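Local coordinates for protein NAD-dependent dehydrogenase (Rhizobium meliloti, PDB 4Z0P) that reduces glyoxylate and hydroxypyruvate with NADPH as a 2-hydroxyacid dehydrogenase of the D-isomer-specific family, at residues I301-F304 / L310-V313. Numbering follows the deposited sequence.
Sequences IARF and LEHV
The guanidinium of R303 and the carboxylate of E311 lie stacked, their planes only 4° apart, with E311 OE2 over the centre of one guanidinium face, 3.5 Å from R303 CZ. R303 NH1 and E311 OE2, 3.7 Å apart, form a long salt bridge; with OE2 above the plane rather than at its rim, the N-H bonds are directed past it and the pairing is electrostatic. Directional bonds are made to other residues: R303 NH2 to the carbonyl of P309, and E311 OE1 to Q300 NE2, which probably restrain the two groups without fixing them fully. The R303 chain runs straight at chi2 (178°) and bends at chi3 (65°), and with chi4 this presents a guanidinium face to the acid. The F304 ring meets L310 obliquely: F304 CD1 lies 3.9 Å from L310 CD1, while L310 CD2 lies 4.0 Å from F304 CB. Both side chains also touch V69 of strand 69-72, so this apolar pair continues onto the sheet. With 231 Å² buried and none of the four touching residues fully buried, this is a surface contact: the loop after helix 290-305 turns back along its last turn, beside the five-stranded parallel sheet of the substrate-binding domain, to which the C-terminal helix returns from the Rossmann-type coenzyme domain, as in D-2-hydroxyacid dehydrogenases.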
loop_
_atom_site.group_PDB
_atom_site.type_symbol
_atom_site.label_atom_id
_atom_site.label_comp_id
_atom_site.label_asym_id
_atom_site.label_seq_id
_atom_site.Cartn_x
_atom_site.Cartn_y
_atom_site.Cartn_z
ATOM N N ILE A 301 -18.484 -19.966 -22.430
ATOM C CA ILE A 301 -19.209 -21.123 -22.977
ATOM C C ILE A 301 -20.521 -20.645 -23.631
ATOM O O ILE A 301 -20.845 -21.062 -24.743
ATOM C CB ILE A 301 -19.498 -22.203 -21.911
ATOM C CG1 ILE A 301 -18.208 -22.933 -21.538
ATOM C CG2 ILE A 301 -20.515 -23.222 -22.431
ATOM C CD1 ILE A 301 -18.285 -23.827 -20.312
ATOM N N ALA A 302 -21.266 -19.769 -22.956
ATOM C CA ALA A 302 -22.552 -19.314 -23.492
ATOM C C ALA A 302 -22.357 -18.542 -24.793
ATOM O O ALA A 302 -23.118 -18.714 -25.759
ATOM C CB ALA A 302 -23.307 -18.473 -22.469
ATOM N N ARG A 303 -21.335 -17.699 -24.836
ATOM C CA ARG A 303 -20.993 -16.997 -26.073
ATOM C C ARG A 303 -20.662 -17.991 -27.196
ATOM O O ARG A 303 -21.180 -17.880 -28.302
ATOM C CB ARG A 303 -19.817 -16.039 -25.860
ATOM C CG ARG A 303 -20.140 -14.805 -25.024
ATOM C CD ARG A 303 -18.894 -13.943 -24.835
ATOM N NE ARG A 303 -18.421 -13.398 -26.106
ATOM C CZ ARG A 303 -18.901 -12.307 -26.704
ATOM N NH1 ARG A 303 -19.884 -11.589 -26.157
ATOM N NH2 ARG A 303 -18.395 -11.927 -27.872
ATOM N N PHE A 304 -19.802 -18.953 -26.891
ATOM C CA PHE A 304 -19.351 -19.957 -27.855
ATOM C C PHE A 304 -20.522 -20.699 -28.467
ATOM O O PHE A 304 -20.637 -20.804 -29.699
ATOM C CB PHE A 304 -18.413 -20.951 -27.159
ATOM C CG PHE A 304 -17.763 -21.938 -28.087
ATOM C CD1 PHE A 304 -16.835 -21.514 -29.036
ATOM C CD2 PHE A 304 -18.068 -23.295 -28.011
ATOM C CE1 PHE A 304 -16.227 -22.424 -29.897
ATOM C CE2 PHE A 304 -17.459 -24.216 -28.873
ATOM C CZ PHE A 304 -16.537 -23.778 -29.813
ATOM N N LEU A 310 -15.351 -15.883 -28.884
ATOM C CA LEU A 310 -14.738 -15.953 -27.565
ATOM C C LEU A 310 -13.921 -14.700 -27.301
ATOM O O LEU A 310 -13.350 -14.114 -28.220
ATOM C CB LEU A 310 -13.835 -17.190 -27.456
ATOM C CG LEU A 310 -14.557 -18.536 -27.451
ATOM C CD1 LEU A 310 -13.582 -19.652 -27.799
ATOM C CD2 LEU A 310 -15.182 -18.791 -26.087
ATOM N N GLU A 311 -13.859 -14.308 -26.038
ATOM C CA GLU A 311 -13.049 -13.168 -25.590
ATOM C C GLU A 311 -11.801 -13.679 -24.886
ATOM O O GLU A 311 -11.804 -14.778 -24.339
ATOM C CB GLU A 311 -13.873 -12.289 -24.651
ATOM C CG GLU A 311 -15.063 -11.650 -25.362
ATOM C CD GLU A 311 -16.142 -11.128 -24.430
ATOM O OE1 GLU A 311 -16.357 -11.685 -23.336
ATOM O OE2 GLU A 311 -16.806 -10.155 -24.816
ATOM N N HIS A 312 -10.728 -12.880 -24.924
ATOM C CA HIS A 312 -9.482 -13.187 -24.219
ATOM C C HIS A 312 -8.802 -14.439 -24.754
ATOM O O HIS A 312 -8.212 -15.200 -24.000
ATOM C CB HIS A 312 -9.697 -13.307 -22.698
ATOM C CG HIS A 312 -10.613 -12.267 -22.141
ATOM N ND1 HIS A 312 -10.353 -10.924 -22.249
ATOM C CD2 HIS A 312 -11.809 -12.371 -21.518
ATOM C CE1 HIS A 312 -11.339 -10.239 -21.701
ATOM N NE2 HIS A 312 -12.233 -11.095 -21.243
ATOM N N VAL A 313 -8.845 -14.603 -26.073
ATOM C CA VAL A 313 -8.211 -15.744 -26.716
ATOM C C VAL A 313 -6.734 -15.431 -26.953
ATOM O O VAL A 313 -6.397 -14.412 -27.532
ATOM C CB VAL A 313 -8.900 -16.062 -28.050
ATOM C CG1 VAL A 313 -8.217 -17.220 -28.777
ATOM C CG2 VAL A 313 -10.370 -16.384 -27.807
#